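Side-chain contacts in 39 kDa initiator binding protein (Trichomonas vaginalis, PDB 1Q87), which probably recognises the initiator (Inr) element of core promoters through another part of the full-length protein, the chain here being its C-terminal domain: residues A[33-36]-A[37-41]; A[54-57]-A[58-62]; A[108-111]-A[112-116]. One frame throughout, in Å; residues are numbered along the deposited sequence.

Contact 1 of 3, residues A[33-36]-A[37-41]; sequences ETFR and AKVDE
With chi1 of Phe35 at 171°, its CG stands opposite the backbone N, which turns the ring outward from the helix, where Val39 of the next turn comes over its face. CG2 of Val39 lies anti to the carbonyl carbon, a position that leaves this methyl, rather than CG1, pointing back toward Phe35. The pair is an i to i+4 CH-pi contact inside the continuous helix 29-47: CG2 of Val39 sits 3.7 Å from the centroid of the Phe35 ring, 25° off its normal, over one face and displaced toward the rim. The closest ring atom is CZ of Phe35, 3.4 Å from CG2 of Val39. Tyr99 of helix 95-105 meets the Phe35 ring edge-to-face, and Leu102 also packs on it, so the buried side of helix 29-47 is seated against that helix. The i to i+4 backbone bonds of the helix continue through both segments, among them Val39 N to Phe35 O. On the more exposed side Arg36, its chain bent at chi3, turns its guanidinium back to Glu33 in a salt bridge. The stronger of its two bonds runs from NE of Arg36 to OE2 of Glu33 at 2.8 Å, reaching the syn side of the carboxylate 21° out of its plane.

Contact 2 of 3, residues A[54-57]-A[58-62]; sequences VMRD and FLIEK
The guanidinium of Arg56 has the methyl end of Ile60 over one face: CD1 of Ile60 lies 3.4 Å above the plane, offset toward the rim, and is closest to NH1 of Arg56 at 3.5 Å. Arg56 gets there with a chain extended from CG to NE, which crosses the Ile60 side chain at a slant. NH2 of Arg56 donates to the carbonyls of Ser82 and Met85, which should help fix the group's rotation while Ile60 covers it. The Phe58 ring carries CG of Lys62 over one face, 4.0 Å above its plane. CB of Val54 stands obliquely to the same ring, 3.9 Å from CD1 of Phe58, and CG2 of Val54 reaches CB of Leu59 at 3.7 Å. The Val54 side chain runs roughly perpendicular to those of Phe58 and Leu59. In the backbone, Ile60 N bonds to Arg56 O at 3.2 Å with an N-H...O angle of 172°, and Glu61 N bonds to Asp57 O, whereas Leu59 N has weak bonds to Met55 O and Arg56 O. Trp43 of helix 29-47 touches both Val54 and Leu59. The arrangement is that of a strand-to-helix junction: strand 53-55, paired antiparallel with 92-94, runs directly into helix 56-67, with Met55 at the N-cap position.

Contact 3 of 3, residues A[108-111]-A[112-116]; sequences YETI and MLKIA
Ile111 and Ile115, with Met112, form the buried side of this first turn of helix 111-123, where two other helices cover them. The two isoleucine side chains lie next to each other and point the same way, with CG1 of Ile111 4.0 Å from CD1 of Ile115. The first torsion of Ile111 (-176°) places CG1 anti to its backbone N, which directs CG1 toward the next turn, where CD1 of Ile115 meets it; CG2 of Ile111 takes the place between N and the carbonyl carbon and comes 4.1 Å from CG of Met112. Ile115 N donates to Ile111 O at 3.1 Å.

The solvent side is carried by Leu113, which is exposed. Its CD1 approaches CB of Thr110 at 4.0 Å, the two side chains slanting across one another; the gap matches that between the isoleucines, and the contrast lies in burial. Thr110, at the N-cap position, makes no capping bond with its side chain, but its carbonyl oxygen accepts two N-H groups. Lys114 N reaches Thr110 O at 3.2 Å, with a C=O...N angle of 168°; Leu113 N is nearer to Thr110 O, at 2.8 Å, but stands 48° out of the carbonyl plane.

OG1 of Thr110 bonds to Ala177 N, and NZ of Lys114, ending an extended chain, is held by Gly106 O, Ile175 O and Asn171 OD1. Ile111 and Ile115 both rest on Phe105 of helix 95-105, while Ile115 reaches Val80 and Ile84, and Met112 reaches Ile81, of helix 74-84. Lys114 ties the turn to the end of strand 165-171 through Asn171.

The three contacts follow in series along the chain, and each is local to one helix or to its start: contact 1 within helix 29-47, contact 2 where strand 53-55 enters helix 56-67, contact 3 at the start of helix 111-123. Their centres lie 18 to 20 Å apart and none touches another; contacts 1 and 3 come closest, with nearest atoms about 5 Å apart. Helix 95-105 joins these two, receiving Phe35 and Ile111. Helix 29-47 ties contact 1 to contact 2 through Trp43, and helix 74-84 packs against contacts 2 and 3. All three lie in the mainly helical part of this C-terminal domain, with contact 3 also meeting the end of strand 165-171 of the five-stranded sheet.

Contact 1 of 3, residues A[33-36]-A[37-41]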
ATOM      1  N   GLU A  33       4.306 -17.229  -1.754  1.00 59.83           N
ATOM      2  CA  GLU A  33       4.109 -17.878  -3.026  1.00 67.87           C
ATOM      3  C   GLU A  33       2.685 -17.667  -3.509  1.00 62.93           C
ATOM      4  O   GLU A  33       2.459 -17.442  -4.695  1.00 59.64           O
ATOM      5  CB  GLU A  33       4.466 -19.350  -2.924  1.00 77.75           C
ATOM      6  CG  GLU A  33       5.986 -19.529  -2.881  1.00 95.16           C
ATOM      7  CD  GLU A  33       6.726 -18.499  -3.766  1.00100.53           C
ATOM      8  OE1 GLU A  33       6.495 -18.496  -5.004  1.00 98.51           O
ATOM      9  OE2 GLU A  33       7.526 -17.696  -3.215  1.00 95.89           O
ATOM     10  N   THR A  34       1.721 -17.724  -2.602  1.00 57.36           N
ATOM     11  CA  THR A  34       0.366 -17.473  -3.022  1.00 54.37           C
ATOM     12  C   THR A  34       0.319 -16.071  -3.642  1.00 59.01           C
ATOM     13  O   THR A  34      -0.207 -15.867  -4.750  1.00 54.90           O
ATOM     14  CB  THR A  34      -0.593 -17.487  -1.853  1.00 63.46           C
ATOM     15  OG1 THR A  34      -0.645 -18.807  -1.295  1.00 63.59           O
ATOM     16  CG2 THR A  34      -1.991 -17.032  -2.317  1.00 55.51           C
ATOM     17  N   PHE A  35       0.888 -15.101  -2.936  1.00 47.66           N
ATOM     18  CA  PHE A  35       0.849 -13.750  -3.439  1.00 51.00           C
ATOM     19  C   PHE A  35       1.623 -13.590  -4.746  1.00 52.17           C
ATOM     20  O   PHE A  35       1.243 -12.798  -5.625  1.00 48.61           O
ATOM     21  CB  PHE A  35       1.383 -12.770  -2.397  1.00 39.65           C
ATOM     22  CG  PHE A  35       1.566 -11.394  -2.934  1.00 43.35           C
ATOM     23  CD1 PHE A  35       2.829 -10.940  -3.274  1.00 38.08           C
ATOM     24  CD2 PHE A  35       0.458 -10.563  -3.161  1.00 34.29           C
ATOM     25  CE1 PHE A  35       2.994  -9.665  -3.832  1.00 40.46           C
ATOM     26  CE2 PHE A  35       0.612  -9.329  -3.709  1.00 35.49           C
ATOM     27  CZ  PHE A  35       1.876  -8.866  -4.046  1.00 39.91           C
ATOM     28  N   ARG A  36       2.706 -14.346  -4.864  1.00 54.53           N
ATOM     29  CA  ARG A  36       3.537 -14.280  -6.048  1.00 56.01           C
ATOM     30  C   ARG A  36       2.765 -14.868  -7.231  1.00 58.13           C
ATOM     31  O   ARG A  36       2.831 -14.356  -8.361  1.00 58.72           O
ATOM     32  CB  ARG A  36       4.811 -15.066  -5.814  1.00 52.82           C
ATOM     33  CG  ARG A  36       5.957 -14.668  -6.720  1.00 69.33           C
ATOM     34  CD  ARG A  36       7.168 -15.567  -6.463  1.00 83.56           C
ATOM     35  NE  ARG A  36       7.646 -15.565  -5.071  1.00 91.01           N
ATOM     36  CZ  ARG A  36       8.543 -14.718  -4.566  1.00 93.66           C
ATOM     37  NH1 ARG A  36       9.089 -13.770  -5.323  1.00 92.59           N
ATOM     38  NH2 ARG A  36       8.904 -14.825  -3.292  1.00 94.99           N
ATOM     39  N   ALA A  37       2.035 -15.948  -6.957  1.00 52.94           N
ATOM     40  CA  ALA A  37       1.236 -16.600  -7.978  1.00 55.46           C
ATOM     41  C   ALA A  37       0.178 -15.608  -8.463  1.00 55.04           C
ATOM     42  O   ALA A  37      -0.092 -15.548  -9.662  1.00 57.43           O
ATOM     43  CB  ALA A  37       0.576 -17.838  -7.420  1.00 51.78           C
ATOM     44  N   LYS A  38      -0.414 -14.831  -7.547  1.00 46.35           N
ATOM     45  CA  LYS A  38      -1.405 -13.855  -7.964  1.00 47.41           C
ATOM     46  C   LYS A  38      -0.819 -12.788  -8.855  1.00 45.76           C
ATOM     47  O   LYS A  38      -1.430 -12.407  -9.840  1.00 53.07           O
ATOM     48  CB  LYS A  38      -2.073 -13.159  -6.772  1.00 49.30           C
ATOM     49  CG  LYS A  38      -3.440 -13.663  -6.454  1.00 64.38           C
ATOM     50  CD  LYS A  38      -4.430 -13.502  -7.589  1.00 65.22           C
ATOM     51  CE  LYS A  38      -5.613 -14.444  -7.340  1.00 71.76           C
ATOM     52  NZ  LYS A  38      -6.791 -14.123  -8.189  1.00 86.03           N
ATOM     53  N   VAL A  39       0.338 -12.264  -8.475  1.00 45.57           N
ATOM     54  CA  VAL A  39       0.968 -11.220  -9.258  1.00 39.38           C
ATOM     55  C   VAL A  39       1.166 -11.725 -10.698  1.00 46.39           C
ATOM     56  O   VAL A  39       0.887 -10.990 -11.660  1.00 39.64           O
ATOM     57  CB  VAL A  39       2.330 -10.789  -8.659  1.00 39.92           C
ATOM     58  CG1 VAL A  39       2.966  -9.701  -9.556  1.00 35.22           C
ATOM     59  CG2 VAL A  39       2.156 -10.237  -7.197  1.00 39.00           C
ATOM     60  N   ASP A  40       1.641 -12.963 -10.836  1.00 49.49           N
ATOM     61  CA  ASP A  40       1.842 -13.581 -12.152  1.00 52.88           C
ATOM     62  C   ASP A  40       0.533 -13.599 -12.932  1.00 48.87           C
ATOM     63  O   ASP A  40       0.453 -13.116 -14.047  1.00 53.79           O
ATOM     64  CB  ASP A  40       2.335 -15.019 -12.008  1.00 59.10           C
ATOM     65  CG  ASP A  40       3.770 -15.107 -11.496  1.00 64.67           C
ATOM     66  OD1 ASP A  40       4.600 -14.240 -11.870  1.00 68.34           O
ATOM     67  OD2 ASP A  40       4.061 -16.060 -10.735  1.00 76.15           O
ATOM     68  N   GLU A  41      -0.508 -14.151 -12.342  1.00 49.39           N
ATOM     69  CA  GLU A  41      -1.806 -14.180 -13.004  1.00 52.53           C
ATOM     70  C   GLU A  41      -2.260 -12.802 -13.525  1.00 52.98           C
ATOM     71  O   GLU A  41      -2.614 -12.636 -14.708  1.00 56.18           O
ATOM     72  CB  GLU A  41      -2.880 -14.716 -12.047  1.00 60.57           C
ATOM     73  CG  GLU A  41      -4.313 -14.554 -12.567  1.00 58.52           C
ATOM     74  CD  GLU A  41      -5.379 -14.733 -11.471  1.00 73.76           C
ATOM     75  OE1 GLU A  41      -5.219 -15.631 -10.617  1.00 66.62           O
ATOM     76  OE2 GLU A  41      -6.385 -13.980 -11.474  1.00 80.17           O
TER

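Contact 2 of 3, residues A[54-57]-A[58-62]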
ATOM      1  N   VAL A  54       6.354  -3.403 -20.542  1.00 50.44           N
ATOM      2  CA  VAL A  54       5.358  -2.776 -21.424  1.00 49.93           C
ATOM      3  C   VAL A  54       5.446  -1.266 -21.223  1.00 47.52           C
ATOM      4  O   VAL A  54       5.963  -0.804 -20.200  1.00 56.58           O
ATOM      5  CB  VAL A  54       3.908  -3.254 -21.097  1.00 61.26           C
ATOM      6  CG1 VAL A  54       3.811  -4.737 -21.295  1.00 47.18           C
ATOM      7  CG2 VAL A  54       3.524  -2.907 -19.637  1.00 56.51           C
ATOM      8  N   MET A  55       4.979  -0.489 -22.190  1.00 56.07           N
ATOM      9  CA  MET A  55       5.040   0.965 -22.042  1.00 59.45           C
ATOM     10  C   MET A  55       4.271   1.330 -20.787  1.00 65.72           C
ATOM     11  O   MET A  55       3.278   0.673 -20.444  1.00 62.39           O
ATOM     12  CB  MET A  55       4.418   1.683 -23.251  1.00 68.07           C
ATOM     13  CG  MET A  55       5.244   1.630 -24.543  1.00 71.74           C
ATOM     14  SD  MET A  55       6.920   2.257 -24.310  1.00 79.17           S
ATOM     15  CE  MET A  55       7.755   0.731 -23.890  1.00 81.43           C
ATOM     16  N   ARG A  56       4.716   2.392 -20.126  1.00 67.69           N
ATOM     17  CA  ARG A  56       4.115   2.841 -18.891  1.00 62.59           C
ATOM     18  C   ARG A  56       2.611   3.045 -18.985  1.00 63.13           C
ATOM     19  O   ARG A  56       1.862   2.530 -18.164  1.00 58.27           O
ATOM     20  CB  ARG A  56       4.771   4.139 -18.424  1.00 65.24           C
ATOM     21  CG  ARG A  56       4.383   4.496 -17.001  1.00 66.31           C
ATOM     22  CD  ARG A  56       4.944   5.809 -16.620  1.00 63.91           C
ATOM     23  NE  ARG A  56       4.831   6.019 -15.180  1.00 70.38           N
ATOM     24  CZ  ARG A  56       3.875   6.730 -14.606  1.00 60.58           C
ATOM     25  NH1 ARG A  56       2.952   7.303 -15.371  1.00 61.34           N
ATOM     26  NH2 ARG A  56       3.846   6.856 -13.275  1.00 51.63           N
ATOM     27  N   ASP A  57       2.185   3.795 -19.989  1.00 60.74           N
ATOM     28  CA  ASP A  57       0.776   4.090 -20.183  1.00 59.81           C
ATOM     29  C   ASP A  57      -0.102   2.878 -20.421  1.00 57.71           C
ATOM     30  O   ASP A  57      -1.230   2.828 -19.943  1.00 51.55           O
ATOM     31  CB  ASP A  57       0.609   5.083 -21.324  1.00 59.57           C
ATOM     32  CG  ASP A  57       0.942   6.501 -20.903  1.00 72.87           C
ATOM     33  OD1 ASP A  57       1.046   7.367 -21.798  1.00 79.02           O
ATOM     34  OD2 ASP A  57       1.099   6.747 -19.676  1.00 67.82           O
ATOM     35  N   PHE A  58       0.412   1.904 -21.161  1.00 50.11           N
ATOM     36  CA  PHE A  58      -0.339   0.701 -21.436  1.00 47.17           C
ATOM     37  C   PHE A  58      -0.658  -0.110 -20.163  1.00 54.08           C
ATOM     38  O   PHE A  58      -1.777  -0.624 -20.019  1.00 55.12           O
ATOM     39  CB  PHE A  58       0.444  -0.136 -22.442  1.00 43.94           C
ATOM     40  CG  PHE A  58      -0.172  -1.468 -22.743  1.00 49.02           C
ATOM     41  CD1 PHE A  58       0.152  -2.591 -21.988  1.00 52.52           C
ATOM     42  CD2 PHE A  58      -1.054  -1.607 -23.789  1.00 51.32           C
ATOM     43  CE1 PHE A  58      -0.393  -3.843 -22.275  1.00 49.13           C
ATOM     44  CE2 PHE A  58      -1.599  -2.843 -24.074  1.00 53.06           C
ATOM     45  CZ  PHE A  58      -1.264  -3.966 -23.316  1.00 53.51           C
ATOM     46  N   LEU A  59       0.315  -0.205 -19.249  1.00 47.99           N
ATOM     47  CA  LEU A  59       0.142  -0.952 -18.014  1.00 51.00           C
ATOM     48  C   LEU A  59      -0.874  -0.292 -17.108  1.00 53.91           C
ATOM     49  O   LEU A  59      -1.773  -0.940 -16.575  1.00 51.10           O
ATOM     50  CB  LEU A  59       1.451  -1.067 -17.243  1.00 46.01           C
ATOM     51  CG  LEU A  59       1.210  -1.800 -15.928  1.00 45.15           C
ATOM     52  CD1 LEU A  59       0.969  -3.238 -16.269  1.00 47.39           C
ATOM     53  CD2 LEU A  59       2.363  -1.684 -14.963  1.00 43.83           C
ATOM     54  N   ILE A  60      -0.704   1.005 -16.930  1.00 50.81           N
ATOM     55  CA  ILE A  60      -1.573   1.776 -16.088  1.00 51.44           C
ATOM     56  C   ILE A  60      -3.010   1.727 -16.619  1.00 53.67           C
ATOM     57  O   ILE A  60      -3.961   1.604 -15.865  1.00 53.95           O
ATOM     58  CB  ILE A  60      -1.043   3.220 -16.023  1.00 54.98           C
ATOM     59  CG1 ILE A  60       0.301   3.215 -15.289  1.00 58.24           C
ATOM     60  CG2 ILE A  60      -2.047   4.160 -15.350  1.00 49.34           C
ATOM     61  CD1 ILE A  60       0.839   4.599 -14.970  1.00 54.59           C
ATOM     62  N   GLU A  61      -3.158   1.785 -17.932  1.00 58.13           N
ATOM     63  CA  GLU A  61      -4.475   1.766 -18.561  1.00 54.85           C
ATOM     64  C   GLU A  61      -5.144   0.410 -18.324  1.00 51.38           C
ATOM     65  O   GLU A  61      -6.285   0.366 -17.894  1.00 49.22           O
ATOM     66  CB  GLU A  61      -4.320   2.065 -20.060  1.00 63.73           C
ATOM     67  CG  GLU A  61      -5.399   2.928 -20.663  1.00 82.61           C
ATOM     68  CD  GLU A  61      -6.197   2.203 -21.738  1.00 92.43           C
ATOM     69  OE1 GLU A  61      -7.062   2.859 -22.369  1.00 96.46           O
ATOM     70  OE2 GLU A  61      -5.965   0.987 -21.947  1.00 95.13           O
ATOM     71  N   LYS A  62      -4.444  -0.693 -18.596  1.00 51.00           N
ATOM     72  CA  LYS A  62      -5.027  -2.020 -18.357  1.00 51.99           C
ATOM     73  C   LYS A  62      -5.314  -2.220 -16.880  1.00 50.78           C
ATOM     74  O   LYS A  62      -6.380  -2.728 -16.509  1.00 57.11           O
ATOM     75  CB  LYS A  62      -4.111  -3.151 -18.817  1.00 49.44           C
ATOM     76  CG  LYS A  62      -3.829  -3.164 -20.331  1.00 54.50           C
ATOM     77  CD  LYS A  62      -5.120  -3.051 -21.103  1.00 59.04           C
ATOM     78  CE  LYS A  62      -4.899  -2.924 -22.597  1.00 64.30           C
ATOM     79  NZ  LYS A  62      -6.201  -2.699 -23.290  1.00 64.76           N
TER

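Contact 3 of 3, residues A[108-111]-A[112-116]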
ATOM      1  N   TYR A 108      -6.361  -6.992  -5.325  1.00 51.39           N
ATOM      2  CA  TYR A 108      -6.987  -6.117  -6.310  1.00 53.96           C
ATOM      3  C   TYR A 108      -8.508  -5.902  -6.058  1.00 45.82           C
ATOM      4  O   TYR A 108      -9.019  -4.834  -6.340  1.00 38.62           O
ATOM      5  CB  TYR A 108      -6.709  -6.652  -7.711  1.00 58.65           C
ATOM      6  CG  TYR A 108      -7.811  -7.511  -8.282  1.00 56.22           C
ATOM      7  CD1 TYR A 108      -8.885  -6.928  -8.958  1.00 53.59           C
ATOM      8  CD2 TYR A 108      -7.773  -8.892  -8.155  1.00 46.86           C
ATOM      9  CE1 TYR A 108      -9.893  -7.693  -9.493  1.00 58.68           C
ATOM     10  CE2 TYR A 108      -8.768  -9.678  -8.683  1.00 68.28           C
ATOM     11  CZ  TYR A 108      -9.835  -9.069  -9.351  1.00 70.88           C
ATOM     12  OH  TYR A 108     -10.865  -9.825  -9.842  1.00 70.84           O
ATOM     13  N   GLU A 109      -9.214  -6.896  -5.513  1.00 39.38           N
ATOM     14  CA  GLU A 109     -10.646  -6.709  -5.232  1.00 53.45           C
ATOM     15  C   GLU A 109     -10.943  -5.433  -4.472  1.00 53.47           C
ATOM     16  O   GLU A 109     -11.985  -4.836  -4.678  1.00 49.83           O
ATOM     17  CB  GLU A 109     -11.246  -7.848  -4.406  1.00 49.79           C
ATOM     18  CG  GLU A 109     -11.399  -9.167  -5.156  1.00 63.70           C
ATOM     19  CD  GLU A 109     -10.061  -9.870  -5.387  1.00 71.29           C
ATOM     20  OE1 GLU A 109      -9.009  -9.328  -4.961  1.00 56.15           O
ATOM     21  OE2 GLU A 109     -10.062 -10.974  -5.984  1.00 76.41           O
ATOM     22  N   THR A 110     -10.066  -5.017  -3.563  1.00 52.69           N
ATOM     23  CA  THR A 110     -10.369  -3.783  -2.841  1.00 49.67           C
ATOM     24  C   THR A 110      -9.239  -2.746  -2.899  1.00 51.35           C
ATOM     25  O   THR A 110      -9.157  -1.829  -2.075  1.00 45.15           O
ATOM     26  CB  THR A 110     -10.784  -4.120  -1.361  1.00 50.31           C
ATOM     27  OG1 THR A 110      -9.764  -4.894  -0.725  1.00 43.37           O
ATOM     28  CG2 THR A 110     -12.119  -4.972  -1.368  1.00 42.82           C
ATOM     29  N   ILE A 111      -8.425  -2.825  -3.945  1.00 42.21           N
ATOM     30  CA  ILE A 111      -7.292  -1.949  -4.005  1.00 43.95           C
ATOM     31  C   ILE A 111      -7.563  -0.476  -3.840  1.00 48.35           C
ATOM     32  O   ILE A 111      -6.821   0.244  -3.151  1.00 50.29           O
ATOM     33  CB  ILE A 111      -6.462  -2.204  -5.273  1.00 48.20           C
ATOM     34  CG1 ILE A 111      -5.211  -1.323  -5.234  1.00 53.44           C
ATOM     35  CG2 ILE A 111      -7.296  -1.997  -6.537  1.00 46.55           C
ATOM     36  CD1 ILE A 111      -3.962  -2.117  -5.204  1.00 60.81           C
ATOM     37  N   MET A 112      -8.637  -0.015  -4.442  1.00 53.14           N
ATOM     38  CA  MET A 112      -8.954   1.394  -4.363  1.00 48.13           C
ATOM     39  C   MET A 112      -9.495   1.815  -3.006  1.00 43.63           C
ATOM     40  O   MET A 112      -9.496   2.981  -2.671  1.00 49.99           O
ATOM     41  CB  MET A 112      -9.919   1.722  -5.479  1.00 55.56           C
ATOM     42  CG  MET A 112      -9.254   1.608  -6.829  1.00 54.15           C
ATOM     43  SD  MET A 112      -8.228   3.028  -7.155  1.00 53.82           S
ATOM     44  CE  MET A 112      -6.812   2.287  -7.576  1.00 77.93           C
ATOM     45  N   LEU A 113      -9.944   0.858  -2.204  1.00 44.33           N
ATOM     46  CA  LEU A 113     -10.435   1.216  -0.884  1.00 50.99           C
ATOM     47  C   LEU A 113      -9.222   1.460  -0.023  1.00 51.87           C
ATOM     48  O   LEU A 113      -9.159   2.502   0.649  1.00 55.48           O
ATOM     49  CB  LEU A 113     -11.292   0.105  -0.274  1.00 51.54           C
ATOM     50  CG  LEU A 113     -12.560  -0.194  -1.077  1.00 60.63           C
ATOM     51  CD1 LEU A 113     -13.370  -1.302  -0.358  1.00 51.50           C
ATOM     52  CD2 LEU A 113     -13.374   1.110  -1.251  1.00 57.75           C
ATOM     53  N   LYS A 114      -8.258   0.523  -0.051  1.00 46.96           N
ATOM     54  CA  LYS A 114      -7.032   0.677   0.742  1.00 45.61           C
ATOM     55  C   LYS A 114      -6.345   1.988   0.398  1.00 45.04           C
ATOM     56  O   LYS A 114      -5.953   2.755   1.293  1.00 50.27           O
ATOM     57  CB  LYS A 114      -6.074  -0.491   0.520  1.00 40.69           C
ATOM     58  CG  LYS A 114      -6.697  -1.827   0.948  1.00 45.84           C
ATOM     59  CD  LYS A 114      -5.670  -2.835   1.394  1.00 28.12           C
ATOM     60  CE  LYS A 114      -6.297  -4.131   1.752  1.00 35.19           C
ATOM     61  NZ  LYS A 114      -5.219  -5.167   1.795  1.00 34.12           N
ATOM     62  N   ILE A 115      -6.280   2.289  -0.889  1.00 40.45           N
ATOM     63  CA  ILE A 115      -5.630   3.517  -1.312  1.00 41.23           C
ATOM     64  C   ILE A 115      -6.298   4.728  -0.714  1.00 50.21           C
ATOM     65  O   ILE A 115      -5.635   5.540  -0.067  1.00 46.33           O
ATOM     66  CB  ILE A 115      -5.566   3.666  -2.874  1.00 37.04           C
ATOM     67  CG1 ILE A 115      -4.552   2.664  -3.472  1.00 48.20           C
ATOM     68  CG2 ILE A 115      -5.208   5.106  -3.247  1.00 37.34           C
ATOM     69  CD1 ILE A 115      -4.506   2.657  -4.988  1.00 46.58           C
ATOM     70  N   ALA A 116      -7.605   4.862  -0.944  1.00 57.93           N
ATOM     71  CA  ALA A 116      -8.357   5.994  -0.401  1.00 54.61           C
ATOM     72  C   ALA A 116      -8.155   6.050   1.116  1.00 56.15           C
ATOM     73  O   ALA A 116      -7.847   7.106   1.673  1.00 55.86           O
ATOM     74  CB  ALA A 116      -9.850   5.850  -0.713  1.00 58.23           C
TER